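PDB 3VGL: glucokinase from Streptomyces griseus, which probably catalyses the ATP-dependent phosphorylation of D-glucose to D-glucose 6-phosphate, as a zinc-containing member of the ROK family. Local coordinates for residues Q120-V125 with D252-I257; V60-A65 with L98-E103; F116-G121 with A294-G299; Q190-T195 with D226-D231; A73-A78 with E86-K91. One frame throughout, in Å; residues are numbered along the deposited sequence.

Contact 1. Residues Q120-V125 with D252-I257; sequences QGHDDV and DPSAFI
Where two inner strands of the second five-stranded sheet of this actin-like ATPase fold, 125-130 and 255-259, begin to run parallel, H122, D124 and V125 meet P253, S254 and A255. The polar centre is the hydroxyl of S254. Its OG lies between the backbone N and the carbonyl carbon of its own residue (chi1 55°), a rotation that turns it to H122, whose ND1 it meets at 2.6 Å near the plane of the imidazole and at the ring's edge. Either group could be the donor in this short hydrogen bond. A water also bonds to S254 OG, at 2.7 Å, and accepts from the backbone N of D123, bridging the two segments a second time. The backbone bond from S254 N to D124 O, 3.0 Å long, fixes the serine from its other end, while P253 CB packs on the same carbonyl oxygen, 3.4 Å from D124 O. Beyond the polar group the contact turns apolar. A255 CB makes an off-centre CH-pi contact with the H122 ring, 4.2 Å from its centroid, and approaches V125 CG1 at 4.1 Å; V125 CG2 reaches I257 CD1. D124 turns its carboxylate to the backbone N of G141. Strand 134-140 flanks V125 through I139, Q291 of strand 291-294 touches H122 and A255, and R148 of a second subunit packs on S254.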
# COMPACT_ATOMS: atom_id res chain seq x y z
N GLN A 120 9.48 13.43 -32.87
CA GLN A 120 10.35 14.07 -33.86
C GLN A 120 11.10 15.26 -33.26
O GLN A 120 10.48 16.13 -32.65
CB GLN A 120 9.53 14.55 -35.05
CG GLN A 120 9.06 13.42 -35.93
CD GLN A 120 8.14 13.90 -37.04
OE1 GLN A 120 6.94 14.11 -36.84
NE2 GLN A 120 8.69 14.08 -38.22
N GLY A 121 12.42 15.27 -33.44
CA GLY A 121 13.25 16.39 -32.96
C GLY A 121 13.83 16.19 -31.58
O GLY A 121 14.67 16.97 -31.12
N HIS A 122 13.37 15.14 -30.89
CA HIS A 122 13.88 14.80 -29.57
C HIS A 122 14.99 13.74 -29.69
O HIS A 122 15.10 13.09 -30.73
CB HIS A 122 12.74 14.27 -28.69
CG HIS A 122 11.67 15.29 -28.40
ND1 HIS A 122 11.58 15.97 -27.20
CD2 HIS A 122 10.63 15.73 -29.15
CE1 HIS A 122 10.55 16.79 -27.23
NE2 HIS A 122 9.95 16.66 -28.40
N ASP A 123 15.82 13.59 -28.65
CA ASP A 123 16.85 12.54 -28.61
C ASP A 123 16.53 11.45 -27.59
O ASP A 123 16.96 10.31 -27.75
CB ASP A 123 18.22 13.12 -28.26
CG ASP A 123 18.67 14.20 -29.23
OD1 ASP A 123 19.27 15.18 -28.75
OD2 ASP A 123 18.43 14.07 -30.43
N ASP A 124 15.81 11.83 -26.54
CA ASP A 124 15.50 10.93 -25.43
C ASP A 124 14.03 11.08 -25.11
O ASP A 124 13.61 12.09 -24.54
CB ASP A 124 16.38 11.25 -24.22
CG ASP A 124 17.87 11.18 -24.55
OD1 ASP A 124 18.42 10.06 -24.64
OD2 ASP A 124 18.48 12.26 -24.76
N VAL A 125 13.23 10.09 -25.51
CA VAL A 125 11.79 10.12 -25.22
C VAL A 125 11.34 8.79 -24.65
O VAL A 125 11.94 7.76 -24.93
CB VAL A 125 10.89 10.49 -26.44
CG1 VAL A 125 11.21 11.88 -26.95
CG2 VAL A 125 10.99 9.46 -27.55
N ASP A 252 14.41 10.66 -16.99
CA ASP A 252 14.49 12.12 -17.27
C ASP A 252 14.48 12.48 -18.78
O ASP A 252 15.43 13.13 -19.27
CB ASP A 252 15.72 12.72 -16.57
CG ASP A 252 15.78 14.25 -16.66
OD1 ASP A 252 14.71 14.90 -16.56
OD2 ASP A 252 16.90 14.80 -16.79
N PRO A 253 13.44 12.07 -19.53
CA PRO A 253 13.40 12.35 -20.98
C PRO A 253 12.94 13.79 -21.24
O PRO A 253 12.46 14.45 -20.32
CB PRO A 253 12.34 11.37 -21.48
CG PRO A 253 11.35 11.37 -20.34
CD PRO A 253 12.20 11.37 -19.08
N SER A 254 13.04 14.25 -22.48
CA SER A 254 12.49 15.55 -22.82
C SER A 254 10.96 15.47 -22.98
O SER A 254 10.26 16.47 -22.78
CB SER A 254 13.12 16.08 -24.11
OG SER A 254 12.98 15.15 -25.16
N ALA A 255 10.47 14.29 -23.34
CA ALA A 255 9.04 14.10 -23.52
C ALA A 255 8.59 12.69 -23.18
O ALA A 255 9.31 11.71 -23.43
CB ALA A 255 8.65 14.42 -24.97
N PHE A 256 7.38 12.63 -22.63
CA PHE A 256 6.57 11.42 -22.55
C PHE A 256 5.51 11.45 -23.62
O PHE A 256 4.90 12.50 -23.87
CB PHE A 256 5.89 11.31 -21.18
CG PHE A 256 6.86 11.11 -20.07
CD1 PHE A 256 7.47 9.87 -19.92
CD2 PHE A 256 7.23 12.16 -19.22
CE1 PHE A 256 8.43 9.66 -18.93
CE2 PHE A 256 8.18 11.94 -18.18
CZ PHE A 256 8.77 10.70 -18.06
N ILE A 257 5.32 10.31 -24.27
CA ILE A 257 4.33 10.19 -25.36
C ILE A 257 3.38 9.08 -24.96
O ILE A 257 3.81 7.95 -24.71
CB ILE A 257 5.00 9.90 -26.71
CG1 ILE A 257 6.06 10.97 -27.02
CG2 ILE A 257 3.95 9.84 -27.82
CD1 ILE A 257 6.96 10.64 -28.20
O HOH W 1 15.47 14.86 -26.15

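Contact 2. Residues V60-A65 with L98-E103; sequences VGIGAA and LPVVVE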
# COMPACT_ATOMS: atom_id res chain seq x y z
N VAL A 60 7.25 -7.58 -43.63
CA VAL A 60 6.21 -7.49 -42.59
C VAL A 60 6.87 -7.21 -41.25
O VAL A 60 7.78 -7.94 -40.84
CB VAL A 60 5.35 -8.80 -42.51
CG1 VAL A 60 4.32 -8.72 -41.38
CG2 VAL A 60 4.63 -9.10 -43.84
N GLY A 61 6.44 -6.16 -40.57
CA GLY A 61 6.85 -5.92 -39.18
C GLY A 61 5.67 -6.18 -38.27
O GLY A 61 4.58 -5.68 -38.49
N ILE A 62 5.91 -6.95 -37.20
CA ILE A 62 4.89 -7.28 -36.23
C ILE A 62 5.24 -6.55 -34.94
O ILE A 62 6.38 -6.66 -34.47
CB ILE A 62 4.87 -8.80 -35.98
CG1 ILE A 62 4.29 -9.53 -37.19
CG2 ILE A 62 4.08 -9.11 -34.69
CD1 ILE A 62 4.47 -11.05 -37.14
N GLY A 63 4.29 -5.78 -34.42
CA GLY A 63 4.39 -5.24 -33.04
C GLY A 63 3.52 -6.12 -32.16
O GLY A 63 2.29 -6.08 -32.29
N ALA A 64 4.15 -6.92 -31.30
CA ALA A 64 3.44 -7.93 -30.54
C ALA A 64 3.32 -7.51 -29.08
O ALA A 64 4.31 -7.12 -28.50
CB ALA A 64 4.19 -9.26 -30.63
N ALA A 65 2.13 -7.67 -28.50
CA ALA A 65 1.90 -7.33 -27.09
C ALA A 65 2.47 -8.40 -26.13
O ALA A 65 1.73 -9.12 -25.45
CB ALA A 65 0.42 -7.11 -26.85
N LEU A 98 7.34 -13.63 -46.89
CA LEU A 98 8.05 -12.36 -46.85
C LEU A 98 8.91 -12.33 -45.59
O LEU A 98 8.58 -13.02 -44.62
CB LEU A 98 7.05 -11.19 -46.84
CG LEU A 98 6.23 -10.87 -48.10
CD1 LEU A 98 5.15 -9.85 -47.77
CD2 LEU A 98 7.11 -10.35 -49.22
N PRO A 99 10.01 -11.55 -45.60
CA PRO A 99 10.79 -11.38 -44.37
C PRO A 99 9.94 -10.72 -43.29
O PRO A 99 9.14 -9.82 -43.59
CB PRO A 99 11.93 -10.44 -44.78
CG PRO A 99 11.98 -10.49 -46.26
CD PRO A 99 10.58 -10.78 -46.72
N VAL A 100 10.14 -11.16 -42.05
CA VAL A 100 9.38 -10.66 -40.89
C VAL A 100 10.35 -10.28 -39.78
O VAL A 100 11.36 -10.96 -39.56
CB VAL A 100 8.37 -11.75 -40.38
CG1 VAL A 100 7.65 -11.31 -39.06
CG2 VAL A 100 7.37 -12.13 -41.48
N VAL A 101 10.06 -9.17 -39.10
CA VAL A 101 10.76 -8.82 -37.87
C VAL A 101 9.66 -8.74 -36.83
O VAL A 101 8.57 -8.30 -37.14
CB VAL A 101 11.51 -7.48 -37.98
CG1 VAL A 101 10.56 -6.33 -38.26
CG2 VAL A 101 12.32 -7.20 -36.71
N VAL A 102 9.95 -9.22 -35.62
CA VAL A 102 8.98 -9.15 -34.52
C VAL A 102 9.53 -8.20 -33.47
O VAL A 102 10.64 -8.38 -32.98
CB VAL A 102 8.69 -10.54 -33.90
CG1 VAL A 102 7.82 -10.42 -32.66
CG2 VAL A 102 8.04 -11.44 -34.93
N GLU A 103 8.77 -7.16 -33.14
CA GLU A 103 9.18 -6.21 -32.10
C GLU A 103 8.07 -6.18 -31.06
O GLU A 103 6.93 -6.49 -31.34
CB GLU A 103 9.37 -4.80 -32.70
CG GLU A 103 10.48 -4.70 -33.75
CD GLU A 103 11.86 -4.36 -33.20
OE1 GLU A 103 12.06 -4.36 -31.97
OE2 GLU A 103 12.76 -4.10 -34.04
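V60 and V100 share one rotamer, CG1 trans to the backbone N, which turns CG2 of V100 to CB of V60 at 4.0 Å. I62 holds its chain extended beyond CG1 (chi2 169°), and this carries CD1 along the sheet to V100 CG1, 3.7 Å away, with V102 CG2 a little farther off. At the start of the pair V60 CG2 meets L98 CD1 at 4.0 Å, the two side chains crossing at about a right angle, and at the far end A64 CB approaches V102 CG1. Strands 57-64 and 100-104 are parallel neighbours in the first five-stranded sheet of the actin-like ATPase fold, their local axes 4.8 Å apart and 18° from exact alignment; helix 88-96 leads into the second strand and lies over the face bearing I62, V100 and V102. Five backbone hydrogen bonds alternate along the pair: V60 N to P99 O, V101 N to V60 O, I62 N to V101 O, E103 N to I62 O and A64 N to E103 O. The bond from E103 N is 2.8 Å long and nearly straight, at 176°. The other face bears V101 and E103, and opposite them strand 57-64 has the glycines G61 and G63, which put no side chain there; V101 CG1 rests 3.8 Å from G61 CA. The end of E103 leads away from V60-A65, and its carboxylate forms a salt bridge with R146. Directly after the strand, A65 touches the bound glucose, while strand 3-9 adjoins strand 57-64 through backbone bonds from G61 and G63.

Contact 3. Residues F116-G121 with A294-G299; sequences FGAGQG and AAQLGG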
# COMPACT_ATOMS: atom_id res chain seq x y z
N PHE A 116 7.94 9.65 -36.85
CA PHE A 116 6.85 10.23 -37.66
C PHE A 116 5.83 11.01 -36.83
O PHE A 116 4.89 11.58 -37.38
CB PHE A 116 6.13 9.14 -38.47
CG PHE A 116 7.06 8.23 -39.24
CD1 PHE A 116 7.84 8.72 -40.29
CD2 PHE A 116 7.12 6.86 -38.94
CE1 PHE A 116 8.70 7.87 -41.00
CE2 PHE A 116 7.98 6.01 -39.65
CZ PHE A 116 8.76 6.51 -40.68
N GLY A 117 6.04 11.05 -35.51
CA GLY A 117 5.04 11.63 -34.63
C GLY A 117 5.57 12.62 -33.61
O GLY A 117 6.40 13.49 -33.93
N ALA A 118 5.10 12.47 -32.37
CA ALA A 118 5.34 13.46 -31.31
C ALA A 118 6.79 13.47 -30.81
O ALA A 118 7.19 14.40 -30.10
CB ALA A 118 4.36 13.23 -30.13
N GLY A 119 7.58 12.45 -31.18
CA GLY A 119 8.97 12.36 -30.75
C GLY A 119 9.97 12.98 -31.71
O GLY A 119 11.16 13.04 -31.43
N GLN A 120 9.48 13.43 -32.87
CA GLN A 120 10.35 14.07 -33.86
C GLN A 120 11.10 15.26 -33.26
O GLN A 120 10.48 16.13 -32.65
CB GLN A 120 9.53 14.55 -35.05
CG GLN A 120 9.06 13.42 -35.93
CD GLN A 120 8.14 13.90 -37.04
OE1 GLN A 120 6.94 14.11 -36.84
NE2 GLN A 120 8.69 14.08 -38.22
N GLY A 121 12.42 15.27 -33.44
CA GLY A 121 13.25 16.39 -32.96
C GLY A 121 13.83 16.19 -31.58
O GLY A 121 14.67 16.97 -31.12
N ALA A 294 0.23 13.50 -26.49
CA ALA A 294 -0.48 12.40 -27.14
C ALA A 294 0.35 11.88 -28.31
O ALA A 294 0.99 12.67 -29.02
CB ALA A 294 -1.83 12.88 -27.65
N ALA A 295 0.34 10.56 -28.50
CA ALA A 295 0.85 9.98 -29.73
C ALA A 295 0.15 10.64 -30.91
O ALA A 295 -1.08 10.65 -31.00
CB ALA A 295 0.60 8.46 -29.74
N GLN A 296 0.94 11.25 -31.79
CA GLN A 296 0.38 11.89 -32.98
C GLN A 296 -0.33 10.90 -33.90
O GLN A 296 -1.31 11.26 -34.59
CB GLN A 296 1.49 12.61 -33.73
CG GLN A 296 1.83 13.95 -33.10
CD GLN A 296 2.82 14.73 -33.95
OE1 GLN A 296 2.99 14.45 -35.14
NE2 GLN A 296 3.50 15.68 -33.33
N LEU A 297 0.16 9.66 -33.92
CA LEU A 297 -0.44 8.59 -34.70
C LEU A 297 -1.55 7.86 -33.94
O LEU A 297 -2.19 6.95 -34.49
CB LEU A 297 0.63 7.60 -35.16
CG LEU A 297 1.81 8.19 -35.95
CD1 LEU A 297 3.00 7.21 -35.95
CD2 LEU A 297 1.39 8.59 -37.37
N GLY A 298 -1.75 8.25 -32.68
CA GLY A 298 -2.76 7.64 -31.83
C GLY A 298 -2.50 6.15 -31.74
O GLY A 298 -1.35 5.72 -31.69
N GLY A 299 -3.58 5.37 -31.76
CA GLY A 299 -3.50 3.91 -31.65
C GLY A 299 -2.78 3.24 -32.81
O GLY A 299 -2.44 2.05 -32.72
O HOH W 2 5.90 16.60 -34.33
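F116, at the end of helix 105-116, brings its CB to L297 CD1 at 4.5 Å, a loose apolar touch, while its ring leads away toward V304 and D308 of helix 301-311. At G117 the chain leaves the helix, and the amide of Q296 lies flat over one face of the G117-A118 peptide, the two planes nearly parallel, with Q296 CD 3.5 Å from G117 C. The extended chain of Q296 (chi2 -174°) carries the amide out over this peptide. Its NE2 gives a 2.8 Å hydrogen bond to a water, and that water donates in turn to G117 O, so the polar link across the contact is made through solvent. A118 comes next: its CB touches A294 O at 3.6 Å and Q296 CG at 4.0 Å. The backbone then closes a type I beta turn from G117 to Q120, with Q120 N bonded to G117 O. Opposite it stands a second type I turn, A295 to G298, and both are tied to one carboxylate, because E113 accepts from the backbone N of A118, Q296 and L297. The arrangement is that of two linking turns in an alpha/beta fold, one between helix 105-116 and strand 125-130, the other between strand 291-294 and helix 301-311.

Contact 4. Residues Q190-T195 with D226-D231; sequences QRANAT and DPVAVD
R191 and V228 form the close part of this contact, where the end of helix 181-194 meets the start of helix 227-251. V228 CG1, trans to its own backbone N (chi1 156°), lies 3.7 Å from R191 CB and also comes up to the backbone N and CB of A192. The other methyl, CG2, reaches T195 OG1 at 3.6 Å; both branches of the valine touch the end of helix 181-194. A199 and I213 pack on A192, while N198, A199 and L202 crowd V228, and together they make this the buried side. The helix axes are 9.5 Å apart at closest and run at 148°, roughly antiparallel.

The more accessible side holds few contacts and is polar. Here the R191 chain, extended from CG to NE, crosses D231 at about a right angle, and NE donates to D231 OD2 at 2.8 Å. The oxygen lies close to the guanidinium plane, at its edge, but the nitrogen stands above the carboxylate plane and the N-H bends to 140°. R191 NH1 donates to Y187 O and makes a weak 3.3 Å bond to Q190 OE1, and E235 lies at long range from NH2. At the base of the second helix D226, the N-cap, accepts from A229 N. The bent, out-of-plane approach through one N-H makes the salt bridge a single-bond link, not a two-bond pairing, and the arginine's charge would be expected to favour the ionised form of D231.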
# COMPACT_ATOMS: atom_id res chain seq x y z
N GLN A 190 -17.22 0.35 -11.73
CA GLN A 190 -17.29 0.57 -10.28
C GLN A 190 -18.18 1.77 -9.96
O GLN A 190 -19.07 1.69 -9.10
CB GLN A 190 -15.90 0.82 -9.67
CG GLN A 190 -14.99 -0.40 -9.48
CD GLN A 190 -13.61 -0.06 -8.85
OE1 GLN A 190 -13.15 1.10 -8.85
NE2 GLN A 190 -12.94 -1.09 -8.33
N ARG A 191 -17.96 2.88 -10.66
CA ARG A 191 -18.62 4.14 -10.36
C ARG A 191 -20.06 4.15 -10.84
O ARG A 191 -20.94 4.71 -10.17
CB ARG A 191 -17.83 5.33 -10.90
CG ARG A 191 -16.55 5.58 -10.09
CD ARG A 191 -15.45 6.26 -10.88
NE ARG A 191 -14.24 6.46 -10.06
CZ ARG A 191 -13.44 5.47 -9.64
NH1 ARG A 191 -13.71 4.21 -9.96
NH2 ARG A 191 -12.38 5.73 -8.88
N ALA A 192 -20.31 3.54 -12.00
CA ALA A 192 -21.68 3.46 -12.52
C ALA A 192 -22.54 2.52 -11.67
O ALA A 192 -23.75 2.75 -11.50
CB ALA A 192 -21.69 3.02 -13.98
N ASN A 193 -21.91 1.47 -11.12
CA ASN A 193 -22.61 0.58 -10.22
C ASN A 193 -22.97 1.26 -8.89
O ASN A 193 -24.07 1.05 -8.37
CB ASN A 193 -21.85 -0.71 -9.96
CG ASN A 193 -22.59 -1.63 -9.01
OD1 ASN A 193 -23.64 -2.17 -9.36
ND2 ASN A 193 -22.07 -1.78 -7.80
N ALA A 194 -22.05 2.06 -8.37
CA ALA A 194 -22.28 2.79 -7.11
C ALA A 194 -23.31 3.92 -7.25
O ALA A 194 -24.21 4.06 -6.41
CB ALA A 194 -20.98 3.32 -6.57
N THR A 195 -23.17 4.73 -8.30
CA THR A 195 -24.02 5.92 -8.50
C THR A 195 -24.51 6.01 -9.95
O THR A 195 -24.04 6.87 -10.72
CB THR A 195 -23.29 7.23 -8.14
OG1 THR A 195 -22.16 7.40 -9.02
CG2 THR A 195 -22.79 7.23 -6.69
N ASP A 226 -20.44 13.63 -18.58
CA ASP A 226 -20.96 12.59 -17.70
C ASP A 226 -20.03 12.51 -16.49
O ASP A 226 -18.83 12.23 -16.66
CB ASP A 226 -21.03 11.25 -18.44
CG ASP A 226 -21.55 10.11 -17.58
OD1 ASP A 226 -22.73 9.75 -17.71
OD2 ASP A 226 -20.77 9.56 -16.77
N PRO A 227 -20.55 12.78 -15.27
CA PRO A 227 -19.68 12.87 -14.08
C PRO A 227 -18.93 11.59 -13.77
O PRO A 227 -17.75 11.65 -13.38
CB PRO A 227 -20.66 13.19 -12.95
CG PRO A 227 -21.85 13.76 -13.61
CD PRO A 227 -21.95 13.13 -14.96
N VAL A 228 -19.59 10.44 -13.93
CA VAL A 228 -18.96 9.14 -13.66
C VAL A 228 -17.83 8.90 -14.66
O VAL A 228 -16.76 8.41 -14.28
CB VAL A 228 -19.99 7.99 -13.65
CG1 VAL A 228 -19.33 6.63 -13.98
CG2 VAL A 228 -20.71 7.93 -12.31
N ALA A 229 -18.05 9.26 -15.92
CA ALA A 229 -17.01 9.08 -16.93
C ALA A 229 -15.82 10.02 -16.66
O ALA A 229 -14.67 9.60 -16.76
CB ALA A 229 -17.57 9.30 -18.33
N VAL A 230 -16.11 11.27 -16.32
CA VAL A 230 -15.07 12.24 -15.98
C VAL A 230 -14.26 11.74 -14.78
O VAL A 230 -13.01 11.79 -14.80
CB VAL A 230 -15.69 13.65 -15.74
CG1 VAL A 230 -14.66 14.63 -15.17
CG2 VAL A 230 -16.27 14.18 -17.05
N ASP A 231 -14.95 11.22 -13.76
CA ASP A 231 -14.29 10.68 -12.56
C ASP A 231 -13.39 9.47 -12.86
O ASP A 231 -12.33 9.29 -12.23
CB ASP A 231 -15.29 10.30 -11.47
CG ASP A 231 -14.63 10.16 -10.11
OD1 ASP A 231 -13.88 11.09 -9.73
OD2 ASP A 231 -14.85 9.13 -9.42

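Contact 5. Residues A73-A78 with E86-K91; sequences ATVLFA and EPLKDK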
# COMPACT_ATOMS: atom_id res chain seq x y z
N ALA A 73 12.38 -12.10 -32.79
CA ALA A 73 11.80 -13.23 -33.50
C ALA A 73 10.76 -14.03 -32.71
O ALA A 73 9.92 -14.73 -33.30
CB ALA A 73 12.91 -14.17 -33.97
N THR A 74 10.82 -13.93 -31.39
CA THR A 74 10.06 -14.79 -30.51
C THR A 74 9.39 -13.99 -29.41
O THR A 74 10.02 -13.12 -28.81
CB THR A 74 11.00 -15.82 -29.87
OG1 THR A 74 11.55 -16.64 -30.91
CG2 THR A 74 10.29 -16.71 -28.86
N VAL A 75 8.12 -14.27 -29.18
CA VAL A 75 7.42 -13.72 -28.00
C VAL A 75 7.68 -14.67 -26.82
O VAL A 75 7.10 -15.74 -26.75
CB VAL A 75 5.90 -13.52 -28.26
CG1 VAL A 75 5.26 -12.81 -27.03
CG2 VAL A 75 5.65 -12.65 -29.53
N LEU A 76 8.57 -14.25 -25.92
CA LEU A 76 8.98 -15.06 -24.74
C LEU A 76 7.81 -15.30 -23.80
O LEU A 76 7.63 -16.40 -23.28
CB LEU A 76 10.14 -14.40 -23.97
CG LEU A 76 11.46 -14.19 -24.73
CD1 LEU A 76 12.46 -13.36 -23.94
CD2 LEU A 76 12.04 -15.56 -25.10
N PHE A 77 7.00 -14.27 -23.58
CA PHE A 77 6.02 -14.29 -22.50
C PHE A 77 4.99 -13.18 -22.82
O PHE A 77 5.38 -12.09 -23.22
CB PHE A 77 6.77 -14.01 -21.18
CG PHE A 77 5.91 -13.97 -19.96
CD1 PHE A 77 5.55 -15.15 -19.31
CD2 PHE A 77 5.52 -12.75 -19.42
CE1 PHE A 77 4.76 -15.11 -18.16
CE2 PHE A 77 4.74 -12.70 -18.25
CZ PHE A 77 4.35 -13.88 -17.63
N ALA A 78 3.69 -13.47 -22.69
CA ALA A 78 2.67 -12.39 -22.76
C ALA A 78 1.62 -12.51 -21.66
O ALA A 78 1.11 -13.60 -21.43
CB ALA A 78 1.99 -12.37 -24.11
N GLU A 86 6.93 -18.20 -28.10
CA GLU A 86 6.27 -18.33 -29.40
C GLU A 86 7.16 -17.85 -30.57
O GLU A 86 7.46 -16.65 -30.68
CB GLU A 86 4.94 -17.56 -29.38
CG GLU A 86 4.19 -17.49 -30.74
CD GLU A 86 3.46 -18.78 -31.09
OE1 GLU A 86 2.79 -18.82 -32.15
OE2 GLU A 86 3.54 -19.75 -30.31
N PRO A 87 7.58 -18.77 -31.48
CA PRO A 87 8.40 -18.40 -32.62
C PRO A 87 7.58 -17.73 -33.73
O PRO A 87 7.36 -18.28 -34.82
CB PRO A 87 9.00 -19.74 -33.08
CG PRO A 87 7.98 -20.73 -32.71
CD PRO A 87 7.31 -20.22 -31.44
N LEU A 88 7.17 -16.51 -33.46
CA LEU A 88 6.26 -15.81 -34.33
C LEU A 88 6.87 -15.47 -35.69
O LEU A 88 6.21 -15.63 -36.71
CB LEU A 88 5.77 -14.55 -33.61
CG LEU A 88 4.46 -13.95 -34.11
CD1 LEU A 88 3.28 -14.94 -34.06
CD2 LEU A 88 4.14 -12.74 -33.27
N LYS A 89 8.12 -15.02 -35.69
CA LYS A 89 8.82 -14.72 -36.94
C LYS A 89 8.80 -15.92 -37.88
O LYS A 89 8.40 -15.80 -39.04
CB LYS A 89 10.26 -14.30 -36.68
CG LYS A 89 11.12 -14.21 -37.96
CD LYS A 89 12.51 -13.69 -37.63
CE LYS A 89 13.40 -13.73 -38.86
NZ LYS A 89 14.57 -12.85 -38.66
N ASP A 90 9.21 -17.07 -37.36
CA ASP A 90 9.32 -18.28 -38.18
C ASP A 90 7.96 -18.71 -38.73
O ASP A 90 7.85 -19.04 -39.92
CB ASP A 90 9.94 -19.42 -37.39
CG ASP A 90 11.41 -19.19 -37.08
OD1 ASP A 90 12.03 -18.28 -37.68
OD2 ASP A 90 11.96 -19.94 -36.24
N LYS A 91 6.94 -18.70 -37.88
CA LYS A 91 5.60 -19.13 -38.27
C LYS A 91 4.98 -18.23 -39.34
O LYS A 91 4.36 -18.71 -40.29
CB LYS A 91 4.69 -19.24 -37.05
CG LYS A 91 4.93 -20.47 -36.20
CD LYS A 91 3.92 -20.55 -35.07
CE LYS A 91 3.83 -21.97 -34.50
NZ LYS A 91 5.10 -22.38 -33.85
O HOH W 3 10.51 -17.05 -34.67
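E86 pairs with V75 in an antiparallel hydrogen-bonded pair: E86 N gives a 2.8 Å bond to V75 O, and V75 N returns one of 2.9 Å to E86 O. The latter oxygen also takes L88 N, and the two donors reach it from opposite faces of the carbonyl plane. Around the same oxygen T74 packs its CG2, 3.4 Å from E86 O, with the CA hydrogen of T74 adding a CH...O contact. P87 follows as the centre of an inverse gamma turn and the N-cap residue of helix 88-96; its CA is the part nearest T74 OG1. L88 begins the helix, and its CD2 lies beside V75 CG2 at 4.0 Å, the two side chains pointing the same way; its side chain also packs on I62 and V102 of strands 57-64 and 100-104. K89 then binds the chain before the strand, its N donating to A73 O at 3.0 Å. Its CG is trans to the backbone N (chi1 170°) and the rest of the chain is extended, which draws the aliphatic part past A73, CD meeting A73 CB at 3.7 Å. At D90 a water accepts from the backbone N and donates to A73 O, giving that carbonyl a second partner. Strand 75-77 pairs with strand 67-68 in a small antiparallel sheet, with a classic beta bulge where L76 and F77 both face Y67, a residue of the glucose pocket.

In the fold
Contacts 2 and 5 form one neighbourhood and contacts 1 and 3 another, about 20 to 29 Å apart between centres. Contact 5 is nested within the loop that contact 2 closes: helix 88-96 leads into strand 100-104, and A64 meets V75 near the glucose. Both precede the other pair along the chain. Contacts 1 and 3 share Q120 and G121, in the loop after helix 105-116, and touch through I257, which packs on A118, G119 and A295 at the second five-stranded sheet. Contact 4 stands apart, 31 to 40 Å from the others, although helix 227-251 runs from it to strand 255-259 of contact 1. The two sheets, each with strand order 3-2-1-4-5, show the duplicated plan of actin-like ATPases.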